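Local coordinates for protein peroxisomal catalase A (PDB 1A4E) that catalyses the breakdown of hydrogen peroxide into water and oxygen, using a heme cofactor, as a homotetrameric peroxisomal enzyme, at residues 52-57 with 148-153; 203-208 with 215-220; 316-321 with 343-348. One frame throughout, in Å; residues are numbered along the deposited sequence.

All three contacts are buried, but they differ in chemistry. Interaction 1 is the most polar: K150 reaches the loop 52-57 mainly through two waters, while that loop carries H56 on the azide-bound side of the heme. Interaction 3 works at the propionate end, where a helix and a loop meet round the imidazole of H345. These two share the heme, both touch the second subunit, and bring R53 and R348 together beside the propionates. Interaction 2, its centre about 30 Å from that of interaction 1, comes within about 4 Å of interaction 3 at nearest atoms without touching it; it joins two hairpin strands through backbone hydrogen bonds and an apolar tryptophan-valine cluster, with no other chain touching it.

Interaction 1. Residues 52-57 with 148-153. With HEM (protoporphyrin IX containing Fe), chain I; AZI (azide ion), chain H.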
loop_
_atom_site.group_PDB
_atom_site.type_symbol
_atom_site.label_atom_id
_atom_site.label_comp_id
_atom_site.label_asym_id
_atom_site.label_seq_id
_atom_site.Cartn_x
_atom_site.Cartn_y
_atom_site.Cartn_z
ATOM N N GLN B 52 5.224 1.989 11.862
ATOM C CA GLN B 52 5.754 2.980 12.786
ATOM C C GLN B 52 6.860 3.795 12.123
ATOM O O GLN B 52 7.522 3.332 11.193
ATOM C CB GLN B 52 6.317 2.289 14.023
ATOM C CG GLN B 52 7.507 1.372 13.723
ATOM C CD GLN B 52 8.076 0.618 14.912
ATOM O OE1 GLN B 52 9.259 0.273 14.937
ATOM N NE2 GLN B 52 7.275 0.324 15.929
ATOM N N ARG B 53 7.037 5.027 12.601
ATOM C CA ARG B 53 8.129 5.909 12.196
ATOM C C ARG B 53 9.490 5.222 12.273
ATOM O O ARG B 53 9.744 4.432 13.183
ATOM C CB ARG B 53 8.116 7.125 13.106
ATOM C CG ARG B 53 7.449 8.310 12.473
ATOM C CD ARG B 53 7.160 9.422 13.460
ATOM N NE ARG B 53 5.877 9.137 14.056
ATOM C CZ ARG B 53 4.846 9.977 14.036
ATOM N NH1 ARG B 53 4.892 11.176 13.472
ATOM N NH2 ARG B 53 3.709 9.570 14.573
ATOM N N ASN B 54 10.372 5.483 11.313
ATOM C CA ASN B 54 11.708 4.901 11.310
ATOM C C ASN B 54 12.747 6.025 11.157
ATOM O O ASN B 54 12.921 6.552 10.060
ATOM C CB ASN B 54 11.805 3.892 10.157
ATOM C CG ASN B 54 13.083 3.066 10.155
ATOM O OD1 ASN B 54 13.683 2.785 11.190
ATOM N ND2 ASN B 54 13.534 2.653 8.972
ATOM N N PRO B 55 13.445 6.487 12.206
ATOM C CA PRO B 55 13.235 6.096 13.599
ATOM C C PRO B 55 12.215 7.002 14.301
ATOM O O PRO B 55 11.391 7.651 13.646
ATOM C CB PRO B 55 14.648 6.154 14.134
ATOM C CG PRO B 55 15.167 7.432 13.508
ATOM C CD PRO B 55 14.611 7.364 12.089
ATOM N N HIS B 56 12.325 7.089 15.636
ATOM C CA HIS B 56 11.446 7.851 16.512
ATOM C C HIS B 56 10.033 7.296 16.488
ATOM O O HIS B 56 9.051 8.022 16.463
ATOM C CB HIS B 56 11.409 9.336 16.116
ATOM C CG HIS B 56 12.656 10.154 16.418
ATOM N ND1 HIS B 56 12.834 11.025 17.406
ATOM C CD2 HIS B 56 13.794 10.176 15.648
ATOM C CE1 HIS B 56 14.011 11.578 17.261
ATOM N NE2 HIS B 56 14.577 11.061 16.202
ATOM N N ALA B 57 9.905 5.970 16.497
ATOM C CA ALA B 57 8.613 5.300 16.485
ATOM C C ALA B 57 7.707 5.578 17.687
ATOM O O ALA B 57 6.495 5.736 17.554
ATOM C CB ALA B 57 8.853 3.803 16.392
ATOM N N THR B 148 22.380 -0.081 13.985
ATOM C CA THR B 148 23.157 -0.475 15.160
ATOM C C THR B 148 22.537 -0.017 16.477
ATOM O O THR B 148 22.822 -0.597 17.521
ATOM C CB THR B 148 24.611 0.062 15.070
ATOM O OG1 THR B 148 24.581 1.478 15.056
ATOM C CG2 THR B 148 25.303 -0.465 13.836
ATOM N N GLN B 149 21.683 1.014 16.433
ATOM C CA GLN B 149 20.936 1.486 17.592
ATOM C C GLN B 149 19.728 0.619 17.927
ATOM O O GLN B 149 19.194 0.673 19.035
ATOM C CB GLN B 149 20.427 2.905 17.362
ATOM C CG GLN B 149 21.510 3.958 17.333
ATOM C CD GLN B 149 22.275 4.100 18.640
ATOM O OE1 GLN B 149 23.487 3.916 18.696
ATOM N NE2 GLN B 149 21.598 4.424 19.741
ATOM N N LYS B 150 19.278 -0.177 16.954
ATOM C CA LYS B 150 18.104 -0.999 17.119
ATOM C C LYS B 150 18.405 -2.447 17.500
ATOM O O LYS B 150 19.160 -2.689 18.444
ATOM C CB LYS B 150 17.307 -0.886 15.817
ATOM C CG LYS B 150 16.499 0.402 15.738
ATOM C CD LYS B 150 15.840 0.476 14.375
ATOM C CE LYS B 150 14.750 1.517 14.355
ATOM N NZ LYS B 150 13.562 1.032 15.036
ATOM N N ARG B 151 17.849 -3.450 16.816
ATOM C CA ARG B 151 18.023 -4.834 17.204
ATOM C C ARG B 151 18.915 -5.583 16.235
ATOM O O ARG B 151 19.055 -5.221 15.072
ATOM C CB ARG B 151 16.647 -5.483 17.274
ATOM C CG ARG B 151 15.710 -4.821 18.275
ATOM C CD ARG B 151 14.303 -5.320 17.999
ATOM N NE ARG B 151 13.306 -4.708 18.861
ATOM C CZ ARG B 151 13.011 -5.193 20.072
ATOM N NH1 ARG B 151 13.624 -6.269 20.564
ATOM N NH2 ARG B 151 12.067 -4.602 20.795
ATOM N N ASN B 152 19.539 -6.646 16.725
ATOM C CA ASN B 152 20.409 -7.500 15.931
ATOM C C ASN B 152 19.537 -8.213 14.894
ATOM O O ASN B 152 18.459 -8.704 15.255
ATOM C CB ASN B 152 21.087 -8.481 16.893
ATOM C CG ASN B 152 21.985 -9.519 16.245
ATOM O OD1 ASN B 152 21.528 -10.498 15.664
ATOM N ND2 ASN B 152 23.297 -9.341 16.329
ATOM N N PRO B 153 19.929 -8.282 13.608
ATOM C CA PRO B 153 19.138 -8.884 12.536
ATOM C C PRO B 153 18.711 -10.324 12.780
ATOM O O PRO B 153 17.655 -10.731 12.308
ATOM C CB PRO B 153 20.004 -8.722 11.315
ATOM C CG PRO B 153 21.398 -8.654 11.878
ATOM C CD PRO B 153 21.191 -7.771 13.089
HETATM C CHA HEM I . 12.352 11.362 12.415
HETATM C CHB HEM I . 15.446 10.678 8.813
HETATM C CHC HEM I . 18.776 13.110 11.243
HETATM C CHD HEM I . 15.367 14.628 14.279
HETATM C C1A HEM I . 12.961 10.826 11.295
HETATM C C2A HEM I . 12.258 10.067 10.278
HETATM C C3A HEM I . 13.102 9.950 9.224
HETATM C C4A HEM I . 14.329 10.603 9.611
HETATM C CMA HEM I . 12.818 9.334 7.862
HETATM C CAA HEM I . 10.824 9.577 10.354
HETATM C CBA HEM I . 9.947 10.498 9.534
HETATM C CGA HEM I . 8.484 10.118 9.496
HETATM O O1A HEM I . 8.139 8.968 9.233
HETATM O O2A HEM I . 7.678 11.008 9.718
HETATM C C1B HEM I . 16.621 11.310 9.153
HETATM C C2B HEM I . 17.814 11.275 8.340
HETATM C C3B HEM I . 18.810 11.877 9.073
HETATM C C4B HEM I . 18.175 12.291 10.316
HETATM C CMB HEM I . 17.865 10.642 6.954
HETATM C CAB HEM I . 20.163 12.081 8.775
HETATM C CBB HEM I . 20.836 11.937 7.475
HETATM C C1C HEM I . 18.133 13.765 12.274
HETATM C C2C HEM I . 18.720 14.853 13.024
HETATM C C3C HEM I . 17.741 15.337 13.843
HETATM C C4C HEM I . 16.565 14.524 13.591
HETATM C CMC HEM I . 20.150 15.359 12.848
HETATM C CAC HEM I . 17.802 16.421 14.706
HETATM C CBC HEM I . 18.110 17.766 14.270
HETATM C C1D HEM I . 14.247 13.851 14.050
HETATM C C2D HEM I . 13.017 13.952 14.793
HETATM C C3D HEM I . 12.188 13.014 14.285
HETATM C C4D HEM I . 12.897 12.348 13.226
HETATM C CMD HEM I . 12.695 14.933 15.912
HETATM C CAD HEM I . 10.792 12.683 14.775
HETATM C CBD HEM I . 9.687 13.477 14.115
HETATM C CGD HEM I . 8.347 13.109 14.725
HETATM O O1D HEM I . 8.165 13.303 15.919
HETATM O O2D HEM I . 7.478 12.612 14.020
HETATM N NA HEM I . 14.228 11.174 10.863
HETATM N NB HEM I . 16.838 11.954 10.348
HETATM N NC HEM I . 16.802 13.598 12.591
HETATM N ND HEM I . 14.164 12.873 13.076
HETATM FE FE HEM I . 15.518 12.368 11.747
HETATM N N1 AZI H . 16.166 10.720 12.865
HETATM N N2 AZI H . 16.757 11.031 14.091
HETATM N N3 AZI H . 17.351 11.341 15.317
HETATM O O HOH W 1 11.234 2.189 13.651
HETATM O O HOH W 2 12.268 3.799 16.252
#
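K150 and N54 meet at an oblique crossing, with CE of the lysine 3.6 Å from OD1 of the asparagine. K150 follows helix 141-149; its side chain runs nearly straight and bends only at the last torsion (chi4 -76°). That bend takes NZ to two waters which carry most of the contact. One accepts from K150 NZ at 2.9 Å and can donate to R53 O; the other accepts from K150 NZ and from A57 N. The amide nitrogen of N54 turns to another partner, F45 O of the second subunit.

Past N54 the chain passes through a cis peptide to P55, whose CG lies 3.5 Å from azide N1. The CB of H56 points away from 148-153, and one imidazole face lies over the heme, with heme C3D 3.5 Å above the ring plane near its centre. The azide comes in at the ring edge: H56 NE2 donates to azide N3 at 2.9 Å, nearly straight (166°), and less directly to azide N2, while azide N1 binds the iron at 2.1 Å. H56 ND1 is hydrogen-bonded to S95 OG, and with the bonds to azide this should hold the ring's rotation. Farther out, R53 NH1 makes a weak hydrogen bond to the propionate oxygen O2D. A histidine lying flat above the porphyrin, as here, marks the distal heme pocket of the catalase family, and H56 is one of the active-site residues, with N129.

Interaction 2. Residues 203-208 with 215-220; sequences YKWSNK and VQVHIK
The indole of W205 takes V215 on one face: CG1 of the valine stands 3.9 Å from the centroid of the six-membered ring and just 6° off the ring normal, a CH-pi contact. V215 has CG1 anti to its backbone N (chi1 177°), which sets that methyl over the ring. The other methyl of V215, CG2, sits lower down, 3.9 Å from W205 CB, so the two branches of one valine cover both the benzene part of the indole and the root of the side chain. V217 meets the far end of the indole obliquely, CG2 to W205 CZ2 at 3.8 Å. Both valines cross the tryptophan side chain at about a right angle.

The backbones join at Y203 and V215, an antiparallel hydrogen-bonded pair. Y203 N donates to V215 O at 2.9 Å along an almost straight line (171°), and V215 N returns a bond to Y203 O, also 2.9 Å. The ring of Y203 heads away from V215, and its side chain comes within about 6 Å of the heme.

Strands 203-206 and 212-221 form a hairpin, though the two short segments diverge strongly, their axes 101° apart. The backbone of K204 is hydrogen-bonded to that of E327 in strand 326-328, and W205 also packs on W126 of strand 122-129 and I264 of strand 259-267.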
loop_
_atom_site.group_PDB
_atom_site.type_symbol
_atom_site.label_atom_id
_atom_site.label_comp_id
_atom_site.label_asym_id
_atom_site.label_seq_id
_atom_site.Cartn_x
_atom_site.Cartn_y
_atom_site.Cartn_z
ATOM N N TYR B 203 21.053 26.806 10.023
ATOM C CA TYR B 203 20.078 27.153 9.008
ATOM C C TYR B 203 20.435 28.533 8.478
ATOM O O TYR B 203 21.322 29.194 9.008
ATOM C CB TYR B 203 18.683 27.162 9.617
ATOM C CG TYR B 203 18.123 25.758 9.851
ATOM C CD1 TYR B 203 18.533 24.975 10.944
ATOM C CD2 TYR B 203 17.165 25.266 8.960
ATOM C CE1 TYR B 203 17.985 23.706 11.138
ATOM C CE2 TYR B 203 16.614 23.999 9.150
ATOM C CZ TYR B 203 17.029 23.226 10.233
ATOM O OH TYR B 203 16.478 21.972 10.408
ATOM N N LYS B 204 19.812 28.985 7.389
ATOM C CA LYS B 204 20.061 30.313 6.865
ATOM C C LYS B 204 18.772 31.101 6.905
ATOM O O LYS B 204 17.807 30.740 6.238
ATOM C CB LYS B 204 20.574 30.252 5.424
ATOM C CG LYS B 204 22.000 29.707 5.355
ATOM C CD LYS B 204 22.560 29.782 3.943
ATOM C CE LYS B 204 21.908 28.765 3.017
ATOM N NZ LYS B 204 22.373 28.925 1.652
ATOM N N TRP B 205 18.700 32.136 7.749
ATOM C CA TRP B 205 17.527 32.992 7.805
ATOM C C TRP B 205 17.849 34.327 7.149
ATOM O O TRP B 205 18.958 34.843 7.279
ATOM C CB TRP B 205 17.092 33.219 9.260
ATOM C CG TRP B 205 16.528 32.001 10.004
ATOM C CD1 TRP B 205 16.508 30.736 9.458
ATOM C CD2 TRP B 205 16.003 32.014 11.275
ATOM N NE1 TRP B 205 15.989 29.954 10.368
ATOM C CE2 TRP B 205 15.673 30.662 11.463
ATOM C CE3 TRP B 205 15.762 32.945 12.285
ATOM C CZ2 TRP B 205 15.094 30.222 12.654
ATOM C CZ3 TRP B 205 15.185 32.499 13.481
ATOM C CH2 TRP B 205 14.851 31.152 13.667
ATOM N N SER B 206 16.890 34.890 6.407
ATOM C CA SER B 206 17.088 36.144 5.690
ATOM C C SER B 206 16.046 37.175 6.059
ATOM O O SER B 206 14.904 36.807 6.334
ATOM C CB SER B 206 16.993 35.936 4.195
ATOM O OG SER B 206 17.959 35.009 3.761
ATOM N N ASN B 207 16.411 38.462 6.100
ATOM C CA ASN B 207 15.412 39.501 6.298
ATOM C C ASN B 207 14.879 39.952 4.941
ATOM O O ASN B 207 15.318 39.463 3.895
ATOM C CB ASN B 207 16.016 40.689 7.052
ATOM C CG ASN B 207 17.157 41.458 6.393
ATOM O OD1 ASN B 207 17.322 41.533 5.177
ATOM N ND2 ASN B 207 17.971 42.113 7.218
ATOM N N LYS B 208 13.950 40.907 4.928
ATOM C CA LYS B 208 13.364 41.373 3.685
ATOM C C LYS B 208 14.287 42.168 2.777
ATOM O O LYS B 208 14.022 42.254 1.579
ATOM C CB LYS B 208 12.116 42.173 4.037
ATOM C CG LYS B 208 11.022 41.155 4.309
ATOM C CD LYS B 208 9.821 41.748 5.012
ATOM C CE LYS B 208 8.691 40.732 4.979
ATOM N NZ LYS B 208 7.625 41.103 5.896
ATOM N N VAL B 215 22.201 30.600 11.350
ATOM C CA VAL B 215 21.438 30.602 12.595
ATOM C C VAL B 215 21.426 29.234 13.260
ATOM O O VAL B 215 21.387 28.210 12.579
ATOM C CB VAL B 215 19.971 31.065 12.293
ATOM C CG1 VAL B 215 19.121 31.016 13.548
ATOM C CG2 VAL B 215 19.957 32.514 11.818
ATOM N N GLN B 216 21.520 29.180 14.593
ATOM C CA GLN B 216 21.287 27.947 15.340
ATOM C C GLN B 216 20.244 28.280 16.394
ATOM O O GLN B 216 20.299 29.330 17.032
ATOM C CB GLN B 216 22.558 27.439 16.009
ATOM C CG GLN B 216 23.411 26.846 14.905
ATOM C CD GLN B 216 24.298 25.692 15.303
ATOM O OE1 GLN B 216 24.328 25.234 16.439
ATOM N NE2 GLN B 216 25.049 25.174 14.346
ATOM N N VAL B 217 19.238 27.408 16.540
ATOM C CA VAL B 217 18.114 27.682 17.430
ATOM C C VAL B 217 18.169 26.859 18.714
ATOM O O VAL B 217 18.519 25.679 18.728
ATOM C CB VAL B 217 16.795 27.422 16.649
ATOM C CG1 VAL B 217 15.611 27.931 17.453
ATOM C CG2 VAL B 217 16.798 28.164 15.312
ATOM N N HIS B 218 17.844 27.530 19.822
ATOM C CA HIS B 218 17.845 26.944 21.154
ATOM C C HIS B 218 16.464 27.130 21.760
ATOM O O HIS B 218 15.956 28.244 21.836
ATOM C CB HIS B 218 18.874 27.632 22.066
ATOM C CG HIS B 218 20.318 27.443 21.634
ATOM N ND1 HIS B 218 21.235 26.666 22.198
ATOM C CD2 HIS B 218 20.892 28.055 20.547
ATOM C CE1 HIS B 218 22.336 26.777 21.500
ATOM N NE2 HIS B 218 22.118 27.612 20.511
ATOM N N ILE B 219 15.826 26.038 22.177
ATOM C CA ILE B 219 14.505 26.083 22.783
ATOM C C ILE B 219 14.731 25.613 24.218
ATOM O O ILE B 219 14.821 24.425 24.521
ATOM C CB ILE B 219 13.545 25.153 21.978
ATOM C CG1 ILE B 219 13.477 25.571 20.506
ATOM C CG2 ILE B 219 12.150 25.261 22.569
ATOM C CD1 ILE B 219 12.456 24.799 19.652
ATOM N N LYS B 220 14.858 26.587 25.114
ATOM C CA LYS B 220 15.195 26.339 26.507
ATOM C C LYS B 220 14.003 26.159 27.427
ATOM O O LYS B 220 13.137 27.027 27.494
ATOM C CB LYS B 220 16.044 27.492 27.034
ATOM C CG LYS B 220 17.318 27.806 26.263
ATOM C CD LYS B 220 18.292 26.659 26.354
ATOM C CE LYS B 220 19.718 27.166 26.434
ATOM N NZ LYS B 220 19.893 28.042 27.583
#

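Interaction 3. Residues 316-321 with 343-348. With HEM (protoporphyrin IX containing Fe), chain I.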
loop_
_atom_site.group_PDB
_atom_site.type_symbol
_atom_site.label_atom_id
_atom_site.label_comp_id
_atom_site.label_asym_id
_atom_site.label_seq_id
_atom_site.Cartn_x
_atom_site.Cartn_y
_atom_site.Cartn_z
ATOM N N ALA B 316 2.885 14.454 10.466
ATOM C CA ALA B 316 4.033 14.391 9.578
ATOM C C ALA B 316 4.872 15.650 9.707
ATOM O O ALA B 316 4.395 16.751 9.459
ATOM C CB ALA B 316 3.574 14.274 8.142
ATOM N N PHE B 317 6.137 15.476 10.087
ATOM C CA PHE B 317 7.084 16.570 10.296
ATOM C C PHE B 317 8.254 16.408 9.336
ATOM O O PHE B 317 8.784 15.302 9.192
ATOM C CB PHE B 317 7.639 16.560 11.712
ATOM C CG PHE B 317 6.605 16.724 12.813
ATOM C CD1 PHE B 317 6.257 17.998 13.265
ATOM C CD2 PHE B 317 6.004 15.597 13.371
ATOM C CE1 PHE B 317 5.306 18.140 14.274
ATOM C CE2 PHE B 317 5.053 15.750 14.381
ATOM C CZ PHE B 317 4.703 17.018 14.833
ATOM N N ALA B 318 8.667 17.500 8.676
ATOM C CA ALA B 318 9.741 17.473 7.688
ATOM C C ALA B 318 10.538 18.774 7.674
ATOM O O ALA B 318 9.936 19.852 7.680
ATOM C CB ALA B 318 9.164 17.259 6.294
ATOM N N PRO B 319 11.881 18.757 7.639
ATOM C CA PRO B 319 12.719 19.941 7.483
ATOM C C PRO B 319 12.463 20.716 6.194
ATOM O O PRO B 319 12.722 21.916 6.108
ATOM C CB PRO B 319 14.124 19.404 7.578
ATOM C CG PRO B 319 13.968 18.165 8.409
ATOM C CD PRO B 319 12.705 17.573 7.832
ATOM N N SER B 320 11.930 20.017 5.185
ATOM C CA SER B 320 11.578 20.628 3.910
ATOM C C SER B 320 10.287 21.442 3.971
ATOM O O SER B 320 9.976 22.219 3.061
ATOM C CB SER B 320 11.479 19.525 2.856
ATOM O OG SER B 320 10.698 18.424 3.285
ATOM N N THR B 321 9.533 21.280 5.067
ATOM C CA THR B 321 8.345 22.086 5.306
ATOM C C THR B 321 8.864 23.335 6.007
ATOM O O THR B 321 9.091 23.376 7.215
ATOM C CB THR B 321 7.351 21.325 6.209
ATOM O OG1 THR B 321 7.036 20.131 5.520
ATOM C CG2 THR B 321 6.075 22.085 6.503
ATOM N N ASP B 343 9.385 11.843 1.888
ATOM C CA ASP B 343 9.395 10.539 1.248
ATOM C C ASP B 343 8.860 9.466 2.192
ATOM O O ASP B 343 8.089 8.595 1.785
ATOM C CB ASP B 343 10.821 10.209 0.832
ATOM C CG ASP B 343 10.979 8.841 0.177
ATOM O OD1 ASP B 343 10.482 8.642 -0.925
ATOM O OD2 ASP B 343 11.603 7.964 0.766
ATOM N N ALA B 344 9.280 9.526 3.463
ATOM C CA ALA B 344 8.809 8.588 4.467
ATOM C C ALA B 344 7.316 8.786 4.681
ATOM O O ALA B 344 6.593 7.810 4.852
ATOM C CB ALA B 344 9.521 8.813 5.788
ATOM N N HIS B 345 6.829 10.031 4.592
ATOM C CA HIS B 345 5.418 10.346 4.784
ATOM C C HIS B 345 4.554 9.760 3.678
ATOM O O HIS B 345 3.446 9.295 3.941
ATOM C CB HIS B 345 5.202 11.862 4.808
ATOM C CG HIS B 345 5.965 12.628 5.883
ATOM N ND1 HIS B 345 6.295 13.915 5.862
ATOM C CD2 HIS B 345 6.460 12.093 7.052
ATOM C CE1 HIS B 345 6.966 14.173 6.959
ATOM N NE2 HIS B 345 7.061 13.073 7.667
ATOM N N ARG B 346 5.055 9.778 2.431
ATOM C CA ARG B 346 4.329 9.235 1.286
ATOM C C ARG B 346 4.120 7.741 1.439
ATOM O O ARG B 346 3.071 7.226 1.071
ATOM C CB ARG B 346 5.088 9.515 -0.015
ATOM C CG ARG B 346 5.086 11.006 -0.317
ATOM C CD ARG B 346 6.010 11.369 -1.468
ATOM N NE ARG B 346 6.165 12.818 -1.524
ATOM C CZ ARG B 346 7.361 13.423 -1.436
ATOM N NH1 ARG B 346 8.488 12.744 -1.302
ATOM N NH2 ARG B 346 7.429 14.747 -1.404
ATOM N N TYR B 347 5.095 7.052 2.032
ATOM C CA TYR B 347 4.984 5.638 2.327
ATOM C C TYR B 347 4.091 5.306 3.521
ATOM O O TYR B 347 3.160 4.514 3.408
ATOM C CB TYR B 347 6.370 5.081 2.587
ATOM C CG TYR B 347 6.340 3.625 3.002
ATOM C CD1 TYR B 347 5.947 2.625 2.106
ATOM C CD2 TYR B 347 6.727 3.313 4.300
ATOM C CE1 TYR B 347 5.953 1.295 2.533
ATOM C CE2 TYR B 347 6.729 1.990 4.725
ATOM C CZ TYR B 347 6.355 0.992 3.834
ATOM O OH TYR B 347 6.408 -0.312 4.268
ATOM N N ARG B 348 4.441 5.892 4.665
ATOM C CA ARG B 348 3.839 5.620 5.963
ATOM C C ARG B 348 2.394 6.066 6.129
ATOM O O ARG B 348 1.580 5.397 6.771
ATOM C CB ARG B 348 4.730 6.283 7.011
ATOM C CG ARG B 348 4.376 6.120 8.475
ATOM C CD ARG B 348 5.292 7.050 9.254
ATOM N NE ARG B 348 4.501 7.826 10.190
ATOM C CZ ARG B 348 4.508 9.148 10.211
ATOM N NH1 ARG B 348 5.241 9.866 9.382
ATOM N NH2 ARG B 348 3.718 9.767 11.060
HETATM C CHA HEM I . 12.352 11.362 12.415
HETATM C CHB HEM I . 15.446 10.678 8.813
HETATM C CHC HEM I . 18.776 13.110 11.243
HETATM C CHD HEM I . 15.367 14.628 14.279
HETATM C C1A HEM I . 12.961 10.826 11.295
HETATM C C2A HEM I . 12.258 10.067 10.278
HETATM C C3A HEM I . 13.102 9.950 9.224
HETATM C C4A HEM I . 14.329 10.603 9.611
HETATM C CMA HEM I . 12.818 9.334 7.862
HETATM C CAA HEM I . 10.824 9.577 10.354
HETATM C CBA HEM I . 9.947 10.498 9.534
HETATM C CGA HEM I . 8.484 10.118 9.496
HETATM O O1A HEM I . 8.139 8.968 9.233
HETATM O O2A HEM I . 7.678 11.008 9.718
HETATM C C1B HEM I . 16.621 11.310 9.153
HETATM C C2B HEM I . 17.814 11.275 8.340
HETATM C C3B HEM I . 18.810 11.877 9.073
HETATM C C4B HEM I . 18.175 12.291 10.316
HETATM C CMB HEM I . 17.865 10.642 6.954
HETATM C CAB HEM I . 20.163 12.081 8.775
HETATM C CBB HEM I . 20.836 11.937 7.475
HETATM C C1C HEM I . 18.133 13.765 12.274
HETATM C C2C HEM I . 18.720 14.853 13.024
HETATM C C3C HEM I . 17.741 15.337 13.843
HETATM C C4C HEM I . 16.565 14.524 13.591
HETATM C CMC HEM I . 20.150 15.359 12.848
HETATM C CAC HEM I . 17.802 16.421 14.706
HETATM C CBC HEM I . 18.110 17.766 14.270
HETATM C C1D HEM I . 14.247 13.851 14.050
HETATM C C2D HEM I . 13.017 13.952 14.793
HETATM C C3D HEM I . 12.188 13.014 14.285
HETATM C C4D HEM I . 12.897 12.348 13.226
HETATM C CMD HEM I . 12.695 14.933 15.912
HETATM C CAD HEM I . 10.792 12.683 14.775
HETATM C CBD HEM I . 9.687 13.477 14.115
HETATM C CGD HEM I . 8.347 13.109 14.725
HETATM O O1D HEM I . 8.165 13.303 15.919
HETATM O O2D HEM I . 7.478 12.612 14.020
HETATM N NA HEM I . 14.228 11.174 10.863
HETATM N NB HEM I . 16.838 11.954 10.348
HETATM N NC HEM I . 16.802 13.598 12.591
HETATM N ND HEM I . 14.164 12.873 13.076
HETATM FE FE HEM I . 15.518 12.368 11.747
#
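A316 meets H345 first, its methyl set squarely over one face of the imidazole: CB lies 3.5 Å from the ring centroid and 6° off the normal, a CH-pi contact. At F317 the chain turns its carbonyl to the ring instead, and F317 O comes up at the edge, near the plane, 3.1 Å from H345 CE1. The phenyl group leaves on the other side, with CB directed away from the helix, and approaches the propionate with O2D, CD2 to heme O2D at 3.4 Å. A318 then brings its methyl back obliquely to the imidazole, CB to H345 CE1 at 3.8 Å, and packs on Y341, the axial ligand of the iron. From A318 to T321 the chain folds into a type I beta turn, closed by T321 N donating to A318 O, and leaves the contact.

On the helix, H345 has CG beside its backbone N (chi1 -59°), which swings the ring into the loop and leaves NE2 near the propionate with O2A. H345 NE2 donates there to heme O2A at 3.0 Å, weakly, since the angle is 123°. R348 bends at chi3, placing NH1 2.7 Å from heme O2A; its NH2 is hydrogen-bonded to E313 O and A315 O. With R348 at this propionate, R53 near the other and R93 also hydrogen-bonded to the heme, these positive groups would probably favour the ionised propionates.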